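Long-range contact in glycerol-3-phosphate dehydrogenase [NAD(+)] (Dunaliella salina, PDB 6IUY), which probably interconverts dihydroxyacetone phosphate and sn-glycerol 3-phosphate with NAD(H), and carries a second, phosphatase-like domain that binds magnesium: residues 31-45 with 198-210. Sequence-based numbering, arbitrary orientation.
Sequences LWQQADAVCFDVDRT and YNNIIMVGDGFSD. With MG (magnesium ion), chain F.
Ile-202 N hydrogen-bonds Ala-37 O (2.9 Å) in the alternating backbone series that joins parallel strands 37-40 and 201-205 and ends with Asp-41 N on Val-204 O. At their start, Asp-36 CG lies beside its own N (chi1 -62°), turning OD2 to the backbone N of Asn-199 and, at 2.9 Å, to that of Asn-200; both meet OD2 on its anti side, one tilted to each side of the carboxylate plane. An alanine here would remove that acceptor and is likely to leave both backbone N-H groups without their mate. Asn-200 ND2 donates a nearly straight hydrogen bond to Gln-34 O (3.0 Å), with ND2 well above that carbonyl's plane. Among apolar side chains, Val-38 CG1 meets Val-204 CG2 at 3.5 Å, Val-204 CB lies over one face of the Phe-40 ring, and Ile-202 CG1 touches Ala-35 CB. At the C-terminal strand ends magnesium is held by Asp-41 OD2 (2.1 Å), the backbone O of Asp-43 and Asp-206 OD1, consistent with the HAD-hydrolase DxDx(T/V) motif; Lys-185 forms salt bridges with OD1 of both Asp-41 and Asp-210. The pair is central in a parallel sheet, between strands 127-131 and 223-227, with helix 114-123 packed on Val-38 and Phe-40.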
# COMPACT_ATOMS: atom_id res chain seq x y z
N LEU A 31 -1.63 7.29 40.21
CA LEU A 31 -1.92 8.44 39.34
C LEU A 31 -0.65 9.20 38.95
O LEU A 31 -0.55 9.72 37.84
CB LEU A 31 -2.90 9.40 40.02
CG LEU A 31 -4.37 9.05 39.93
CD1 LEU A 31 -5.19 10.06 40.70
CD2 LEU A 31 -4.82 9.00 38.47
N TRP A 32 0.31 9.26 39.87
CA TRP A 32 1.59 9.89 39.60
C TRP A 32 2.37 9.10 38.56
O TRP A 32 2.97 9.67 37.65
CB TRP A 32 2.40 9.98 40.88
CG TRP A 32 3.79 10.46 40.68
CD1 TRP A 32 4.95 9.78 40.94
CD2 TRP A 32 4.19 11.74 40.18
NE1 TRP A 32 6.04 10.56 40.65
CE2 TRP A 32 5.60 11.77 40.17
CE3 TRP A 32 3.49 12.87 39.73
CZ2 TRP A 32 6.33 12.88 39.73
CZ3 TRP A 32 4.23 13.98 39.30
CH2 TRP A 32 5.63 13.97 39.30
N GLN A 33 2.36 7.78 38.71
CA GLN A 33 3.12 6.91 37.84
C GLN A 33 2.45 6.77 36.47
O GLN A 33 3.13 6.62 35.44
CB GLN A 33 3.30 5.54 38.50
CG GLN A 33 4.39 5.53 39.56
CD GLN A 33 4.62 4.16 40.19
OE1 GLN A 33 3.83 3.23 40.00
NE2 GLN A 33 5.69 4.04 40.97
N GLN A 34 1.13 6.85 36.46
CA GLN A 34 0.34 6.66 35.25
C GLN A 34 -0.07 8.01 34.66
O GLN A 34 -1.03 8.09 33.89
CB GLN A 34 -0.89 5.81 35.57
CG GLN A 34 -1.22 4.76 34.54
CD GLN A 34 -0.23 3.62 34.56
OE1 GLN A 34 0.32 3.29 35.61
NE2 GLN A 34 0.01 3.02 33.40
N ALA A 35 0.63 9.07 35.04
CA ALA A 35 0.24 10.43 34.68
C ALA A 35 0.38 10.68 33.19
O ALA A 35 1.33 10.21 32.57
CB ALA A 35 1.06 11.45 35.45
N ASP A 36 -0.56 11.43 32.63
CA ASP A 36 -0.50 11.81 31.23
C ASP A 36 0.02 13.23 31.10
O ASP A 36 0.62 13.60 30.09
CB ASP A 36 -1.88 11.69 30.57
CG ASP A 36 -2.40 10.27 30.58
OD1 ASP A 36 -1.64 9.36 30.17
OD2 ASP A 36 -3.57 10.08 31.00
N ALA A 37 -0.25 14.04 32.12
CA ALA A 37 0.29 15.39 32.20
C ALA A 37 0.43 15.85 33.65
O ALA A 37 -0.43 15.57 34.48
CB ALA A 37 -0.59 16.35 31.43
N VAL A 38 1.53 16.55 33.93
CA VAL A 38 1.80 17.16 35.23
C VAL A 38 1.82 18.69 35.08
O VAL A 38 2.60 19.23 34.29
CB VAL A 38 3.15 16.68 35.82
CG1 VAL A 38 3.34 17.18 37.23
CG2 VAL A 38 3.24 15.16 35.77
N CYS A 39 0.96 19.39 35.83
CA CYS A 39 0.94 20.85 35.80
C CYS A 39 1.64 21.47 37.01
O CYS A 39 1.33 21.15 38.16
CB CYS A 39 -0.50 21.35 35.71
SG CYS A 39 -1.43 20.61 34.36
N PHE A 40 2.60 22.36 36.75
CA PHE A 40 3.36 22.96 37.84
C PHE A 40 2.96 24.41 38.06
O PHE A 40 2.89 25.19 37.10
CB PHE A 40 4.87 22.88 37.58
CG PHE A 40 5.46 21.51 37.77
CD1 PHE A 40 5.25 20.51 36.84
CD2 PHE A 40 6.26 21.23 38.87
CE1 PHE A 40 5.80 19.25 37.01
CE2 PHE A 40 6.81 19.98 39.05
CZ PHE A 40 6.59 18.98 38.12
N ASP A 41 2.72 24.78 39.31
CA ASP A 41 2.61 26.18 39.67
C ASP A 41 4.00 26.76 39.57
O ASP A 41 4.97 26.03 39.78
CB ASP A 41 2.03 26.36 41.08
CG ASP A 41 2.03 27.82 41.54
OD1 ASP A 41 1.44 28.68 40.85
OD2 ASP A 41 2.65 28.09 42.58
N VAL A 42 4.12 28.04 39.24
CA VAL A 42 5.43 28.69 39.15
C VAL A 42 5.95 29.12 40.52
O VAL A 42 6.94 28.58 41.03
CB VAL A 42 5.38 29.92 38.23
CG1 VAL A 42 6.65 30.73 38.37
CG2 VAL A 42 5.17 29.49 36.80
N ASP A 43 5.25 30.08 41.12
CA ASP A 43 5.66 30.71 42.37
C ASP A 43 5.75 29.77 43.58
O ASP A 43 4.74 29.31 44.12
CB ASP A 43 4.70 31.86 42.69
CG ASP A 43 4.77 32.97 41.66
OD1 ASP A 43 3.86 33.05 40.80
OD2 ASP A 43 5.76 33.73 41.68
N ARG A 44 7.00 29.51 43.97
CA ARG A 44 7.39 28.72 45.15
C ARG A 44 7.20 27.20 44.98
O ARG A 44 7.34 26.45 45.95
CB ARG A 44 6.64 29.19 46.39
CG ARG A 44 7.16 30.52 46.93
CD ARG A 44 6.42 30.91 48.21
NE ARG A 44 6.32 32.36 48.38
CZ ARG A 44 5.45 33.12 47.71
NH1 ARG A 44 4.63 32.58 46.82
NH2 ARG A 44 5.42 34.43 47.93
N THR A 45 6.92 26.75 43.76
CA THR A 45 7.00 25.32 43.48
C THR A 45 8.10 25.05 42.45
O THR A 45 8.87 24.10 42.59
CB THR A 45 5.67 24.74 42.98
OG1 THR A 45 5.62 24.81 41.55
CG2 THR A 45 4.50 25.49 43.59
N TYR A 198 -5.59 13.43 27.23
CA TYR A 198 -5.03 13.13 28.55
C TYR A 198 -6.15 12.77 29.51
O TYR A 198 -7.19 13.41 29.49
CB TYR A 198 -4.25 14.33 29.10
CG TYR A 198 -3.11 14.75 28.21
CD1 TYR A 198 -2.48 13.83 27.38
CD2 TYR A 198 -2.66 16.07 28.20
CE1 TYR A 198 -1.44 14.20 26.57
CE2 TYR A 198 -1.62 16.45 27.38
CZ TYR A 198 -1.01 15.51 26.56
OH TYR A 198 0.04 15.85 25.73
N ASN A 199 -5.94 11.75 30.33
CA ASN A 199 -6.97 11.33 31.27
C ASN A 199 -6.55 11.54 32.73
O ASN A 199 -7.35 11.95 33.57
CB ASN A 199 -7.35 9.87 31.02
CG ASN A 199 -8.04 9.68 29.67
OD1 ASN A 199 -9.06 10.31 29.38
ND2 ASN A 199 -7.47 8.81 28.83
N ASN A 200 -5.29 11.25 33.02
CA ASN A 200 -4.74 11.53 34.34
C ASN A 200 -3.87 12.77 34.33
O ASN A 200 -2.77 12.76 33.78
CB ASN A 200 -3.92 10.34 34.84
CG ASN A 200 -4.67 9.04 34.73
OD1 ASN A 200 -5.88 8.99 34.97
ND2 ASN A 200 -3.97 7.97 34.34
N ILE A 201 -4.37 13.84 34.95
CA ILE A 201 -3.64 15.11 35.03
C ILE A 201 -3.37 15.47 36.50
O ILE A 201 -4.28 15.47 37.32
CB ILE A 201 -4.41 16.26 34.35
CG1 ILE A 201 -4.86 15.86 32.94
CG2 ILE A 201 -3.56 17.51 34.29
CD1 ILE A 201 -5.86 16.80 32.32
N ILE A 202 -2.11 15.78 36.80
CA ILE A 202 -1.67 16.01 38.16
C ILE A 202 -1.46 17.51 38.34
O ILE A 202 -0.98 18.17 37.40
CB ILE A 202 -0.33 15.26 38.48
CG1 ILE A 202 -0.39 13.79 38.03
CG2 ILE A 202 0.07 15.41 39.95
CD1 ILE A 202 -1.55 12.99 38.60
N MET A 203 -1.81 18.04 39.51
CA MET A 203 -1.43 19.42 39.84
C MET A 203 -0.36 19.42 40.93
O MET A 203 -0.51 18.76 41.97
CB MET A 203 -2.63 20.26 40.28
CG MET A 203 -2.28 21.72 40.63
SD MET A 203 -2.08 22.80 39.18
CE MET A 203 -0.44 23.47 39.43
N VAL A 204 0.73 20.15 40.68
CA VAL A 204 1.80 20.28 41.67
C VAL A 204 1.99 21.75 42.02
O VAL A 204 2.30 22.56 41.14
CB VAL A 204 3.14 19.71 41.15
CG1 VAL A 204 4.16 19.66 42.28
CG2 VAL A 204 2.93 18.33 40.55
N GLY A 205 1.82 22.08 43.31
CA GLY A 205 1.97 23.45 43.78
C GLY A 205 1.93 23.68 45.29
O GLY A 205 1.77 22.74 46.08
N ASP A 206 2.07 24.94 45.70
CA ASP A 206 2.13 25.30 47.12
C ASP A 206 0.86 26.02 47.62
O ASP A 206 0.40 25.77 48.74
CB ASP A 206 3.36 26.19 47.39
CG ASP A 206 3.37 27.47 46.56
OD1 ASP A 206 3.08 27.41 45.34
OD2 ASP A 206 3.69 28.54 47.13
N GLY A 207 0.30 26.90 46.80
CA GLY A 207 -0.77 27.77 47.25
C GLY A 207 -2.15 27.14 47.31
O GLY A 207 -2.31 25.94 47.10
N PHE A 208 -3.14 27.98 47.60
CA PHE A 208 -4.55 27.58 47.58
C PHE A 208 -5.09 27.53 46.15
O PHE A 208 -6.02 26.79 45.85
CB PHE A 208 -5.39 28.53 48.43
CG PHE A 208 -5.29 28.28 49.92
CD1 PHE A 208 -6.17 27.41 50.55
CD2 PHE A 208 -4.31 28.91 50.68
CE1 PHE A 208 -6.08 27.17 51.91
CE2 PHE A 208 -4.21 28.68 52.04
CZ PHE A 208 -5.10 27.81 52.66
N SER A 209 -4.50 28.33 45.27
CA SER A 209 -4.88 28.31 43.86
C SER A 209 -4.61 26.92 43.27
O SER A 209 -5.30 26.49 42.35
CB SER A 209 -4.12 29.38 43.07
OG SER A 209 -2.71 29.22 43.21
N ASP A 210 -3.61 26.23 43.82
CA ASP A 210 -3.20 24.92 43.32
C ASP A 210 -4.14 23.82 43.81
O ASP A 210 -4.52 22.91 43.06
CB ASP A 210 -1.77 24.63 43.75
CG ASP A 210 -0.82 25.76 43.39
OD1 ASP A 210 -0.85 26.22 42.23
OD2 ASP A 210 -0.03 26.20 44.26
MG MG F . 2.66 29.33 44.33